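Local structure of pseudoazurin (Blue copper protein) (Sinorhizobium meliloti, 3TU6) at residues His83-Ala91 and Tyr108-Ile119; Glu2-Asn10 and Ala19-Ala27. The protein probably carries electrons in the periplasm, using a single bound copper ion in a cupredoxin beta barrel. One frame throughout, in Å; residues are numbered along the deposited sequence.

Contact 1: His83-Ala91 and Tyr108-Ile119. With CU (copper (II) ion), chain B.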
ATOM      1  N   HIS A  83      -9.565   5.698   6.860  1.00 19.50           N
ATOM      2  CA  HIS A  83      -9.574   4.436   7.605  1.00 18.11           C
ATOM      3  C   HIS A  83      -8.191   3.936   8.044  1.00 17.92           C
ATOM      4  O   HIS A  83      -8.065   2.788   8.471  1.00 18.64           O
ATOM      5  CB  HIS A  83     -10.280   3.356   6.780  1.00 17.51           C
ATOM      6  CG  HIS A  83     -11.630   3.769   6.279  1.00 16.06           C
ATOM      7  ND1 HIS A  83     -11.909   3.930   4.939  1.00 21.29           N
ATOM      8  CD2 HIS A  83     -12.773   4.068   6.940  1.00 16.61           C
ATOM      9  CE1 HIS A  83     -13.170   4.300   4.796  1.00 17.47           C
ATOM     10  NE2 HIS A  83     -13.716   4.392   5.994  1.00 20.01           N
ATOM     11  N   VAL A  84      -7.164   4.783   7.963  1.00 18.48           N
ATOM     12  CA  VAL A  84      -5.814   4.367   8.362  1.00 17.60           C
ATOM     13  C   VAL A  84      -5.777   3.935   9.829  1.00 19.66           C
ATOM     14  O   VAL A  84      -5.155   2.925  10.162  1.00 18.98           O
ATOM     15  CB  VAL A  84      -4.741   5.458   8.105  1.00 19.35           C
ATOM     16  CG1 VAL A  84      -5.058   6.743   8.862  1.00 20.20           C
ATOM     17  CG2 VAL A  84      -3.356   4.933   8.483  1.00 13.31           C
ATOM     18  N   GLY A  85      -6.465   4.679  10.692  1.00 20.14           N
ATOM     19  CA  GLY A  85      -6.552   4.345  12.112  1.00 21.76           C
ATOM     20  C   GLY A  85      -7.244   3.018  12.380  1.00 22.59           C
ATOM     21  O   GLY A  85      -6.998   2.383  13.404  1.00 17.43           O
ATOM     22  N   MET A  86      -8.113   2.609  11.455  1.00 22.10           N
ATOM     23  CA  MET A  86      -8.777   1.306  11.509  1.00 23.30           C
ATOM     24  C   MET A  86      -7.921   0.191  10.896  1.00 23.79           C
ATOM     25  O   MET A  86      -8.315  -0.976  10.919  1.00 26.46           O
ATOM     26  CB  MET A  86     -10.124   1.370  10.783  1.00 23.57           C
ATOM     27  CG  MET A  86     -11.081   2.421  11.331  1.00 22.68           C
ATOM     28  SD  MET A  86     -12.650   2.460  10.444  1.00 28.63           S
ATOM     29  CE  MET A  86     -13.358   0.889  10.938  1.00 27.65           C
ATOM     30  N   GLY A  87      -6.766   0.552  10.340  1.00 22.33           N
ATOM     31  CA  GLY A  87      -5.800  -0.419   9.824  1.00 21.18           C
ATOM     32  C   GLY A  87      -5.742  -0.546   8.311  1.00 19.12           C
ATOM     33  O   GLY A  87      -5.113  -1.471   7.796  1.00 16.99           O
ATOM     34  N   MET A  88      -6.376   0.380   7.591  1.00 17.37           N
ATOM     35  CA  MET A  88      -6.422   0.307   6.132  1.00 16.58           C
ATOM     36  C   MET A  88      -5.143   0.861   5.501  1.00 19.26           C
ATOM     37  O   MET A  88      -5.098   2.005   5.038  1.00 16.07           O
ATOM     38  CB  MET A  88      -7.657   1.032   5.582  1.00 16.55           C
ATOM     39  CG  MET A  88      -7.866   0.813   4.090  1.00 14.25           C
ATOM     40  SD  MET A  88      -9.543   1.142   3.514  1.00 18.17           S
ATOM     41  CE  MET A  88      -9.370   0.721   1.782  1.00 19.63           C
ATOM     42  N   ILE A  89      -4.097   0.036   5.504  1.00 20.79           N
ATOM     43  CA  ILE A  89      -2.865   0.336   4.781  1.00 20.86           C
ATOM     44  C   ILE A  89      -2.524  -0.818   3.841  1.00 21.02           C
ATOM     45  O   ILE A  89      -3.028  -1.934   4.000  1.00 19.45           O
ATOM     46  CB  ILE A  89      -1.674   0.608   5.733  1.00 20.86           C
ATOM     47  CG1 ILE A  89      -1.412  -0.586   6.657  1.00 19.66           C
ATOM     48  CG2 ILE A  89      -1.932   1.858   6.563  1.00 24.26           C
ATOM     49  CD1 ILE A  89      -0.089  -0.494   7.400  1.00 17.60           C
ATOM     50  N   GLY A  90      -1.673  -0.533   2.863  1.00 20.61           N
ATOM     51  CA  GLY A  90      -1.192  -1.547   1.931  1.00 19.46           C
ATOM     52  C   GLY A  90       0.251  -1.301   1.549  1.00 18.28           C
ATOM     53  O   GLY A  90       0.824  -0.261   1.885  1.00 17.83           O
ATOM     54  N   ALA A  91       0.835  -2.259   0.840  1.00 16.50           N
ATOM     55  CA  ALA A  91       2.223  -2.166   0.410  1.00 17.74           C
ATOM     56  C   ALA A  91       2.369  -2.516  -1.065  1.00 19.32           C
ATOM     57  O   ALA A  91       1.637  -3.358  -1.589  1.00 20.13           O
ATOM     58  CB  ALA A  91       3.094  -3.082   1.253  1.00 16.52           C
ATOM     59  N   TYR A 108       2.962   4.617  12.278  1.00 26.64           N
ATOM     60  CA  TYR A 108       1.779   3.804  12.003  1.00 25.94           C
ATOM     61  C   TYR A 108       0.743   4.025  13.108  1.00 26.60           C
ATOM     62  O   TYR A 108       0.805   3.376  14.156  1.00 25.90           O
ATOM     63  CB  TYR A 108       2.152   2.323  11.915  1.00 27.82           C
ATOM     64  CG  TYR A 108       3.020   1.986  10.724  1.00 23.76           C
ATOM     65  CD1 TYR A 108       2.470   1.865   9.453  1.00 22.20           C
ATOM     66  CD2 TYR A 108       4.392   1.788  10.869  1.00 22.75           C
ATOM     67  CE1 TYR A 108       3.261   1.559   8.354  1.00 23.30           C
ATOM     68  CE2 TYR A 108       5.190   1.478   9.776  1.00 23.46           C
ATOM     69  CZ  TYR A 108       4.619   1.368   8.521  1.00 17.37           C
ATOM     70  OH  TYR A 108       5.404   1.065   7.432  1.00 18.31           O
ATOM     71  N   PRO A 109      -0.212   4.947  12.881  1.00 25.18           N
ATOM     72  CA  PRO A 109      -1.181   5.302  13.913  1.00 25.83           C
ATOM     73  C   PRO A 109      -2.318   4.292  14.048  1.00 24.93           C
ATOM     74  O   PRO A 109      -2.792   3.751  13.048  1.00 20.65           O
ATOM     75  CB  PRO A 109      -1.729   6.642  13.420  1.00 25.30           C
ATOM     76  CG  PRO A 109      -1.653   6.545  11.947  1.00 26.86           C
ATOM     77  CD  PRO A 109      -0.441   5.706  11.636  1.00 24.91           C
ATOM     78  N   GLY A 110      -2.751   4.051  15.282  1.00 25.28           N
ATOM     79  CA  GLY A 110      -3.887   3.177  15.546  1.00 24.84           C
ATOM     80  C   GLY A 110      -3.632   1.738  15.134  1.00 23.69           C
ATOM     81  O   GLY A 110      -2.565   1.185  15.412  1.00 17.65           O
ATOM     82  N   LYS A 111      -4.606   1.145  14.449  1.00 22.20           N
ATOM     83  CA  LYS A 111      -4.549  -0.272  14.078  1.00 23.84           C
ATOM     84  C   LYS A 111      -3.645  -0.568  12.875  1.00 24.45           C
ATOM     85  O   LYS A 111      -3.392  -1.737  12.575  1.00 26.61           O
ATOM     86  CB  LYS A 111      -5.961  -0.803  13.813  1.00 23.40           C
ATOM     87  CG  LYS A 111      -6.867  -0.769  15.035  1.00 29.55           C
ATOM     88  CD  LYS A 111      -8.192  -1.462  14.769  1.00 31.38           C
ATOM     89  CE  LYS A 111      -9.019  -1.576  16.037  1.00 35.23           C
ATOM     90  NZ  LYS A 111     -10.274  -2.344  15.818  1.00 31.24           N
ATOM     91  N   SER A 112      -3.156   0.472  12.198  1.00 22.61           N
ATOM     92  CA  SER A 112      -2.223   0.294  11.077  1.00 23.26           C
ATOM     93  C   SER A 112      -0.865  -0.269  11.505  1.00 24.08           C
ATOM     94  O   SER A 112      -0.118  -0.779  10.670  1.00 23.13           O
ATOM     95  CB  SER A 112      -2.014   1.612  10.321  1.00 22.09           C
ATOM     96  OG  SER A 112      -1.400   2.589  11.141  1.00 30.00           O
ATOM     97  N   LYS A 113      -0.544  -0.165  12.796  1.00 26.67           N
ATOM     98  CA  LYS A 113       0.683  -0.756  13.334  1.00 27.13           C
ATOM     99  C   LYS A 113       0.633  -2.283  13.259  1.00 25.70           C
ATOM    100  O   LYS A 113       1.592  -2.917  12.819  1.00 26.22           O
ATOM    101  CB  LYS A 113       0.919  -0.298  14.780  1.00 29.28           C
ATOM    102  CG  LYS A 113       2.221  -0.801  15.416  1.00 34.98           C
ATOM    103  CD  LYS A 113       3.451  -0.404  14.605  1.00 44.16           C
ATOM    104  CE  LYS A 113       4.739  -0.767  15.322  1.00 51.94           C
ATOM    105  NZ  LYS A 113       5.936  -0.474  14.485  1.00 54.45           N
ATOM    106  N   ALA A 114      -0.485  -2.864  13.689  1.00 24.04           N
ATOM    107  CA  ALA A 114      -0.699  -4.310  13.586  1.00 23.83           C
ATOM    108  C   ALA A 114      -0.831  -4.746  12.123  1.00 24.77           C
ATOM    109  O   ALA A 114      -0.371  -5.825  11.746  1.00 28.86           O
ATOM    110  CB  ALA A 114      -1.932  -4.724  14.377  1.00 24.10           C
ATOM    111  N   ALA A 115      -1.462  -3.902  11.310  1.00 22.24           N
ATOM    112  CA  ALA A 115      -1.585  -4.151   9.873  1.00 21.39           C
ATOM    113  C   ALA A 115      -0.218  -4.148   9.188  1.00 21.42           C
ATOM    114  O   ALA A 115       0.042  -4.974   8.314  1.00 19.78           O
ATOM    115  CB  ALA A 115      -2.496  -3.115   9.234  1.00 19.39           C
ATOM    116  N   ALA A 116       0.645  -3.217   9.589  1.00 21.62           N
ATOM    117  CA  ALA A 116       2.002  -3.134   9.048  1.00 20.95           C
ATOM    118  C   ALA A 116       2.820  -4.373   9.419  1.00 21.33           C
ATOM    119  O   ALA A 116       3.525  -4.929   8.576  1.00 16.37           O
ATOM    120  CB  ALA A 116       2.696  -1.871   9.538  1.00 18.95           C
ATOM    121  N   GLU A 117       2.713  -4.803  10.675  1.00 24.71           N
ATOM    122  CA  GLU A 117       3.388  -6.018  11.143  1.00 25.98           C
ATOM    123  C   GLU A 117       2.984  -7.256  10.336  1.00 25.58           C
ATOM    124  O   GLU A 117       3.821  -8.116  10.058  1.00 26.54           O
ATOM    125  CB  GLU A 117       3.111  -6.248  12.634  1.00 27.89           C
ATOM    126  CG  GLU A 117       3.881  -5.301  13.554  1.00 36.26           C
ATOM    127  CD  GLU A 117       3.487  -5.431  15.018  1.00 47.88           C
ATOM    128  OE1 GLU A 117       2.773  -6.395  15.373  1.00 52.40           O
ATOM    129  OE2 GLU A 117       3.896  -4.565  15.819  1.00 55.20           O
ATOM    130  N   LYS A 118       1.707  -7.339   9.964  1.00 25.87           N
ATOM    131  CA  LYS A 118       1.217  -8.419   9.106  1.00 25.09           C
ATOM    132  C   LYS A 118       1.796  -8.305   7.694  1.00 24.06           C
ATOM    133  O   LYS A 118       2.161  -9.312   7.084  1.00 23.14           O
ATOM    134  CB  LYS A 118      -0.312  -8.404   9.040  1.00 26.23           C
ATOM    135  N   ILE A 119       1.876  -7.077   7.186  1.00 23.28           N
ATOM    136  CA  ILE A 119       2.433  -6.812   5.859  1.00 22.28           C
ATOM    137  C   ILE A 119       3.921  -7.158   5.790  1.00 22.29           C
ATOM    138  O   ILE A 119       4.369  -7.777   4.825  1.00 21.05           O
ATOM    139  CB  ILE A 119       2.221  -5.336   5.441  1.00 22.67           C
ATOM    140  CG1 ILE A 119       0.751  -5.093   5.094  1.00 21.62           C
ATOM    141  CG2 ILE A 119       3.094  -4.979   4.243  1.00 17.32           C
ATOM    142  CD1 ILE A 119       0.375  -3.629   5.025  1.00 23.13           C
TER
HETATM  143 CU    CU B 201     -10.692   3.357   3.362  1.00 19.69          CU
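Ile89 and Ile119 meet where the C-terminal helix of this cupredoxin lies against the strand that leaves the copper-binding loop. Strand 89-91 and helix 112-119 run nearly parallel, 22° apart. Most of the contact is apolar. Ile89 points its side chain at the helix, and both branches meet it, CG1 with its terminal CD1, and CG2. CG1 sits 3.8 Å from Ala115 CB and also touches Ile119 CD1. CG2 lies against Ser112 CB. CD1 extends to the Ser112 carbonyl oxygen and packs on Ala116 CB. With chi1 at 58°, CG1 stands between the backbone N and the carbonyl carbon, and CD1 is carried on to the helix backbone. One turn further along, Ile119 CG2 lies 3.5 Å from Ala91 CB. Within the helical segment, Ala116 CB sits over the centre of the Tyr108 ring, 3.6 Å above its plane. The hydroxyl of Tyr108 is hydrogen-bonded to the Val103 carbonyl.

Glycines bring the backbones together at the other end. Gly87 CA is 3.7 Å from Ser112 N, and its positive phi suits a residue without a side chain. Ala115 CB rests on the Gly87 carbonyl oxygen. Val84 O faces Ser112 CB.

Copper is bound by His83 ND1 and Met88 SD, with His42 and Cys80 completing the site. The Met88 side chain points away from segment 108-119, and that segment supplies no copper ligand.

Two hydrogen bonds involve the type II' turn Pro109-Ser112. Inside it, Ser112 OG donates to Pro109 O at 2.6 Å. Across the contact, Lys111 N ties the turn to Gly85 O by a nearly straight bond of 2.9 Å, arriving 40° above the carbonyl plane.

Contact 2: Glu2-Asn10 and Ala19-Ala27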
ATOM      1  N   GLU A   2       3.948  -4.481 -16.637  1.00 24.27           N
ATOM      2  CA  GLU A   2       2.737  -5.137 -16.153  1.00 24.09           C
ATOM      3  C   GLU A   2       1.882  -4.121 -15.397  1.00 24.11           C
ATOM      4  O   GLU A   2       2.408  -3.229 -14.726  1.00 22.32           O
ATOM      5  CB  GLU A   2       3.080  -6.325 -15.248  1.00 23.44           C
ATOM      6  CG  GLU A   2       4.010  -7.362 -15.882  1.00 25.67           C
ATOM      7  CD  GLU A   2       3.489  -7.915 -17.199  1.00 31.11           C
ATOM      8  OE1 GLU A   2       2.267  -8.138 -17.321  1.00 26.45           O
ATOM      9  OE2 GLU A   2       4.307  -8.132 -18.118  1.00 34.96           O
ATOM     10  N   GLU A   3       0.564  -4.259 -15.523  1.00 26.37           N
ATOM     11  CA  GLU A   3      -0.387  -3.347 -14.896  1.00 26.35           C
ATOM     12  C   GLU A   3      -1.214  -4.117 -13.879  1.00 26.21           C
ATOM     13  O   GLU A   3      -1.929  -5.054 -14.239  1.00 26.97           O
ATOM     14  CB  GLU A   3      -1.298  -2.720 -15.955  1.00 27.55           C
ATOM     15  CG  GLU A   3      -0.544  -2.025 -17.084  1.00 31.68           C
ATOM     16  CD  GLU A   3      -1.453  -1.252 -18.023  1.00 38.52           C
ATOM     17  OE1 GLU A   3      -2.604  -1.684 -18.243  1.00 50.64           O
ATOM     18  OE2 GLU A   3      -1.009  -0.209 -18.548  1.00 49.43           O
ATOM     19  N   TYR A   4      -1.106  -3.722 -12.611  1.00 23.86           N
ATOM     20  CA  TYR A   4      -1.769  -4.427 -11.515  1.00 23.49           C
ATOM     21  C   TYR A   4      -2.937  -3.634 -10.938  1.00 23.73           C
ATOM     22  O   TYR A   4      -3.057  -2.427 -11.166  1.00 22.54           O
ATOM     23  CB  TYR A   4      -0.753  -4.757 -10.422  1.00 22.13           C
ATOM     24  CG  TYR A   4       0.335  -5.687 -10.909  1.00 22.23           C
ATOM     25  CD1 TYR A   4       0.047  -7.013 -11.221  1.00 20.33           C
ATOM     26  CD2 TYR A   4       1.644  -5.241 -11.078  1.00 15.84           C
ATOM     27  CE1 TYR A   4       1.031  -7.874 -11.681  1.00 22.01           C
ATOM     28  CE2 TYR A   4       2.641  -6.099 -11.538  1.00 12.32           C
ATOM     29  CZ  TYR A   4       2.324  -7.415 -11.836  1.00 23.69           C
ATOM     30  OH  TYR A   4       3.294  -8.276 -12.289  1.00 28.55           O
ATOM     31  N   ARG A   5      -3.795  -4.334 -10.199  1.00 24.02           N
ATOM     32  CA  ARG A   5      -4.997  -3.752  -9.604  1.00 24.96           C
ATOM     33  C   ARG A   5      -5.035  -3.998  -8.100  1.00 22.18           C
ATOM     34  O   ARG A   5      -4.779  -5.110  -7.644  1.00 17.47           O
ATOM     35  CB  ARG A   5      -6.251  -4.370 -10.229  1.00 26.73           C
ATOM     36  CG  ARG A   5      -6.451  -4.066 -11.704  1.00 33.42           C
ATOM     37  CD  ARG A   5      -6.775  -2.602 -11.937  1.00 42.16           C
ATOM     38  NE  ARG A   5      -7.421  -2.375 -13.229  1.00 47.31           N
ATOM     39  CZ  ARG A   5      -8.705  -2.615 -13.497  1.00 52.27           C
ATOM     40  NH1 ARG A   5      -9.519  -3.107 -12.566  1.00 49.23           N
ATOM     41  NH2 ARG A   5      -9.181  -2.366 -14.713  1.00 60.02           N
ATOM     42  N   VAL A   6      -5.358  -2.953  -7.342  1.00 21.78           N
ATOM     43  CA  VAL A   6      -5.616  -3.072  -5.911  1.00 20.49           C
ATOM     44  C   VAL A   6      -6.995  -2.498  -5.618  1.00 19.75           C
ATOM     45  O   VAL A   6      -7.229  -1.308  -5.819  1.00 21.60           O
ATOM     46  CB  VAL A   6      -4.571  -2.314  -5.075  1.00 20.90           C
ATOM     47  CG1 VAL A   6      -4.929  -2.374  -3.593  1.00 18.31           C
ATOM     48  CG2 VAL A   6      -3.187  -2.886  -5.316  1.00 14.44           C
ATOM     49  N   GLU A   7      -7.905  -3.348  -5.151  1.00 19.82           N
ATOM     50  CA  GLU A   7      -9.265  -2.919  -4.843  1.00 21.06           C
ATOM     51  C   GLU A   7      -9.335  -2.292  -3.456  1.00 20.78           C
ATOM     52  O   GLU A   7      -8.737  -2.799  -2.506  1.00 21.68           O
ATOM     53  CB  GLU A   7     -10.233  -4.099  -4.936  1.00 21.63           C
ATOM     54  CG  GLU A   7     -10.354  -4.676  -6.339  1.00 26.90           C
ATOM     55  CD  GLU A   7     -11.442  -5.727  -6.454  1.00 30.16           C
ATOM     56  OE1 GLU A   7     -12.050  -5.832  -7.539  1.00 37.42           O
ATOM     57  OE2 GLU A   7     -11.692  -6.445  -5.463  1.00 36.95           O
ATOM     58  N   MET A   8     -10.064  -1.183  -3.354  1.00 20.51           N
ATOM     59  CA  MET A   8     -10.303  -0.513  -2.077  1.00 20.45           C
ATOM     60  C   MET A   8     -11.685  -0.943  -1.591  1.00 20.83           C
ATOM     61  O   MET A   8     -12.696  -0.611  -2.214  1.00 19.40           O
ATOM     62  CB  MET A   8     -10.217   1.008  -2.249  1.00 20.46           C
ATOM     63  CG  MET A   8      -8.961   1.466  -2.990  1.00 18.97           C
ATOM     64  SD  MET A   8      -8.694   3.254  -3.001  1.00 19.99           S
ATOM     65  CE  MET A   8     -10.002   3.784  -4.113  1.00  8.45           C
ATOM     66  N   LEU A   9     -11.720  -1.693  -0.490  1.00 21.81           N
ATOM     67  CA  LEU A   9     -12.924  -2.417  -0.073  1.00 22.22           C
ATOM     68  C   LEU A   9     -13.304  -2.184   1.386  1.00 22.28           C
ATOM     69  O   LEU A   9     -12.441  -1.957   2.242  1.00 18.38           O
ATOM     70  CB  LEU A   9     -12.717  -3.918  -0.283  1.00 24.34           C
ATOM     71  CG  LEU A   9     -12.564  -4.404  -1.724  1.00 18.48           C
ATOM     72  CD1 LEU A   9     -11.946  -5.794  -1.751  1.00 29.07           C
ATOM     73  CD2 LEU A   9     -13.909  -4.392  -2.430  1.00 33.93           C
ATOM     74  N   ASN A  10     -14.604  -2.266   1.659  1.00 23.00           N
ATOM     75  CA  ASN A  10     -15.114  -2.232   3.027  1.00 24.30           C
ATOM     76  C   ASN A  10     -14.876  -3.561   3.733  1.00 24.67           C
ATOM     77  O   ASN A  10     -14.515  -3.586   4.909  1.00 23.86           O
ATOM     78  CB  ASN A  10     -16.613  -1.904   3.044  1.00 25.34           C
ATOM     79  CG  ASN A  10     -16.908  -0.472   2.637  1.00 23.04           C
ATOM     80  OD1 ASN A  10     -16.004   0.299   2.311  1.00 22.51           O
ATOM     81  ND2 ASN A  10     -18.183  -0.107   2.658  1.00 18.47           N
ATOM     82  N   ALA A  19     -10.082  -2.431   3.918  1.00 21.29           N
ATOM     83  CA  ALA A  19      -8.885  -3.135   3.464  1.00 21.18           C
ATOM     84  C   ALA A  19      -8.577  -2.928   1.985  1.00 20.21           C
ATOM     85  O   ALA A  19      -9.483  -2.844   1.156  1.00 20.66           O
ATOM     86  CB  ALA A  19      -9.024  -4.624   3.758  1.00 20.79           C
ATOM     87  N   PHE A  20      -7.285  -2.848   1.671  1.00 19.19           N
ATOM     88  CA  PHE A  20      -6.816  -2.928   0.294  1.00 19.11           C
ATOM     89  C   PHE A  20      -6.599  -4.400  -0.052  1.00 19.71           C
ATOM     90  O   PHE A  20      -5.977  -5.131   0.724  1.00 19.34           O
ATOM     91  CB  PHE A  20      -5.508  -2.158   0.113  1.00 17.44           C
ATOM     92  CG  PHE A  20      -5.640  -0.673   0.304  1.00 17.59           C
ATOM     93  CD1 PHE A  20      -6.191   0.125  -0.691  1.00 23.91           C
ATOM     94  CD2 PHE A  20      -5.192  -0.067   1.472  1.00 26.46           C
ATOM     95  CE1 PHE A  20      -6.303   1.502  -0.519  1.00 18.85           C
ATOM     96  CE2 PHE A  20      -5.301   1.307   1.649  1.00 21.41           C
ATOM     97  CZ  PHE A  20      -5.858   2.091   0.655  1.00 19.38           C
ATOM     98  N   GLU A  21      -7.120  -4.823  -1.204  1.00 20.32           N
ATOM     99  CA  GLU A  21      -6.984  -6.206  -1.663  0.50 20.86           C
ATOM    100  C   GLU A  21      -6.401  -6.243  -3.075  1.00 20.20           C
ATOM    101  O   GLU A  21      -7.021  -5.744  -4.018  1.00 20.55           O
ATOM    102  CB  GLU A  21      -8.339  -6.917  -1.636  0.50 20.05           C
ATOM    103  CG  GLU A  21      -8.260  -8.402  -1.974  0.50 26.30           C
ATOM    104  CD  GLU A  21      -9.575  -9.123  -1.758  0.50 22.55           C
ATOM    105  OE1 GLU A  21     -10.402  -8.634  -0.961  0.50 34.33           O
ATOM    106  OE2 GLU A  21      -9.779 -10.183  -2.386  0.50 32.25           O
ATOM    107  N   PRO A  22      -5.199  -6.836  -3.237  1.00 19.94           N
ATOM    108  CA  PRO A  22      -4.321  -7.455  -2.240  1.00 21.34           C
ATOM    109  C   PRO A  22      -3.604  -6.423  -1.369  1.00 21.59           C
ATOM    110  O   PRO A  22      -3.387  -5.290  -1.800  1.00 23.36           O
ATOM    111  CB  PRO A  22      -3.317  -8.230  -3.095  1.00 21.71           C
ATOM    112  CG  PRO A  22      -3.255  -7.481  -4.352  1.00 21.99           C
ATOM    113  CD  PRO A  22      -4.634  -6.956  -4.594  1.00 21.53           C
ATOM    114  N   ALA A  23      -3.250  -6.820  -0.151  1.00 22.42           N
ATOM    115  CA  ALA A  23      -2.534  -5.942   0.772  1.00 22.17           C
ATOM    116  C   ALA A  23      -1.092  -5.704   0.321  1.00 22.01           C
ATOM    117  O   ALA A  23      -0.519  -4.649   0.603  1.00 20.03           O
ATOM    118  CB  ALA A  23      -2.554  -6.529   2.178  1.00 24.39           C
ATOM    119  N   VAL A  24      -0.515  -6.687  -0.370  1.00 21.44           N
ATOM    120  CA  VAL A  24       0.876  -6.627  -0.815  1.00 22.35           C
ATOM    121  C   VAL A  24       0.991  -6.981  -2.298  1.00 23.59           C
ATOM    122  O   VAL A  24       0.836  -8.144  -2.675  1.00 24.34           O
ATOM    123  CB  VAL A  24       1.762  -7.594   0.004  1.00 22.99           C
ATOM    124  CG1 VAL A  24       3.208  -7.539  -0.474  1.00 19.50           C
ATOM    125  CG2 VAL A  24       1.675  -7.265   1.484  1.00 25.78           C
ATOM    126  N   ILE A  25       1.251  -5.970  -3.127  1.00 23.89           N
ATOM    127  CA  ILE A  25       1.530  -6.162  -4.552  1.00 22.04           C
ATOM    128  C   ILE A  25       3.027  -6.390  -4.749  1.00 23.12           C
ATOM    129  O   ILE A  25       3.843  -5.649  -4.202  1.00 20.87           O
ATOM    130  CB  ILE A  25       1.110  -4.928  -5.389  1.00 22.88           C
ATOM    131  CG1 ILE A  25      -0.415  -4.820  -5.476  1.00 21.26           C
ATOM    132  CG2 ILE A  25       1.704  -4.995  -6.794  1.00 21.65           C
ATOM    133  CD1 ILE A  25      -1.060  -5.864  -6.365  1.00 24.60           C
ATOM    134  N   ARG A  26       3.379  -7.416  -5.525  1.00 22.26           N
ATOM    135  CA  ARG A  26       4.774  -7.681  -5.878  1.00 22.93           C
ATOM    136  C   ARG A  26       5.001  -7.334  -7.345  1.00 23.09           C
ATOM    137  O   ARG A  26       4.619  -8.090  -8.239  1.00 23.70           O
ATOM    138  CB  ARG A  26       5.140  -9.144  -5.602  1.00 21.55           C
ATOM    139  CG  ARG A  26       4.904  -9.602  -4.164  1.00 24.23           C
ATOM    140  CD  ARG A  26       5.654  -8.751  -3.141  1.00 18.71           C
ATOM    141  NE  ARG A  26       7.107  -8.799  -3.322  1.00 31.16           N
ATOM    142  CZ  ARG A  26       7.947  -9.575  -2.631  1.00 28.82           C
ATOM    143  NH1 ARG A  26       9.248  -9.522  -2.890  1.00 28.49           N
ATOM    144  NH2 ARG A  26       7.509 -10.401  -1.685  1.00 25.33           N
ATOM    145  N   ALA A  27       5.621  -6.180  -7.577  1.00 23.59           N
ATOM    146  CA  ALA A  27       5.839  -5.661  -8.923  1.00 23.52           C
ATOM    147  C   ALA A  27       7.325  -5.548  -9.237  1.00 23.79           C
ATOM    148  O   ALA A  27       8.175  -5.754  -8.369  1.00 22.94           O
ATOM    149  CB  ALA A  27       5.173  -4.303  -9.066  1.00 23.97           C
TER
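This is an antiparallel strand pairing, the hairpin of strands 3-9 and 19-27 in the cupredoxin barrel. Glu7 with Glu21 and Leu9 with Ala19 are hydrogen-bonded pairs; Met8 with Phe20 between them is a non-hydrogen-bonded pair. Four backbone bonds hold this end. The shortest, Glu7 N to Glu21 O, is 2.8 Å.

Met8 and Phe20 project from the same face, side by side. Met8 CG is 3.6 Å from Phe20 CE1, and SD lies at the ring edge, 5.2 Å from the centroid, a Met-aromatic contact. On the face of Glu7 and Leu9, Leu9 CD1 lies near Glu21 CB.

Regular pairing stops at Pro22, which follows a cis peptide bond. Beyond it the strand axes are 8.8 Å apart, and side chains fill the gap. Val6 and Ile25 pack across it. Val6 CG2 meets Ile25 CG1 at 3.4 Å, tighter than usual for two carbons. The other branch of Val6 turns to the paired end: with chi1 at 176°, CG1 is anti to the backbone N and lies against Phe20 CB. Replacing Val6 by an alanine would probably open a gap beside Ile25 and leave Phe20 CB without this neighbour. Further on, Tyr4 CE2 packs on Ala27 CB at 4.0 Å.

Strand 32-36 pairs with the other edge of strand 3-9 through Tyr4 and Val6. Phe20 meets Tyr78 of strand 74-79 edge-to-face, and Val24 points away from strand 3-9 and touches helix 112-125.

Contact 2 closes before contact 1 opens along the chain, and their centres are about 15 Å apart. They share one sheet, in which strands 89-94 and 19-27 are parallel neighbours. Ala91 joins them: its N is 2.8 Å from Ala23 O and its O is 3.1 Å from Ile25 N, both probable hydrogen bonds. Helix 112-125 also spans the two, since Ile119 touches Val24. Nearer the copper, Phe20 and Ala19 of contact 2 pack against Met88 of contact 1. The N-terminal hairpin, the ligand loop and the C-terminal helix are thus joined through strands 19-27 and 89-94, with Phe20 and Met88 meeting near the copper.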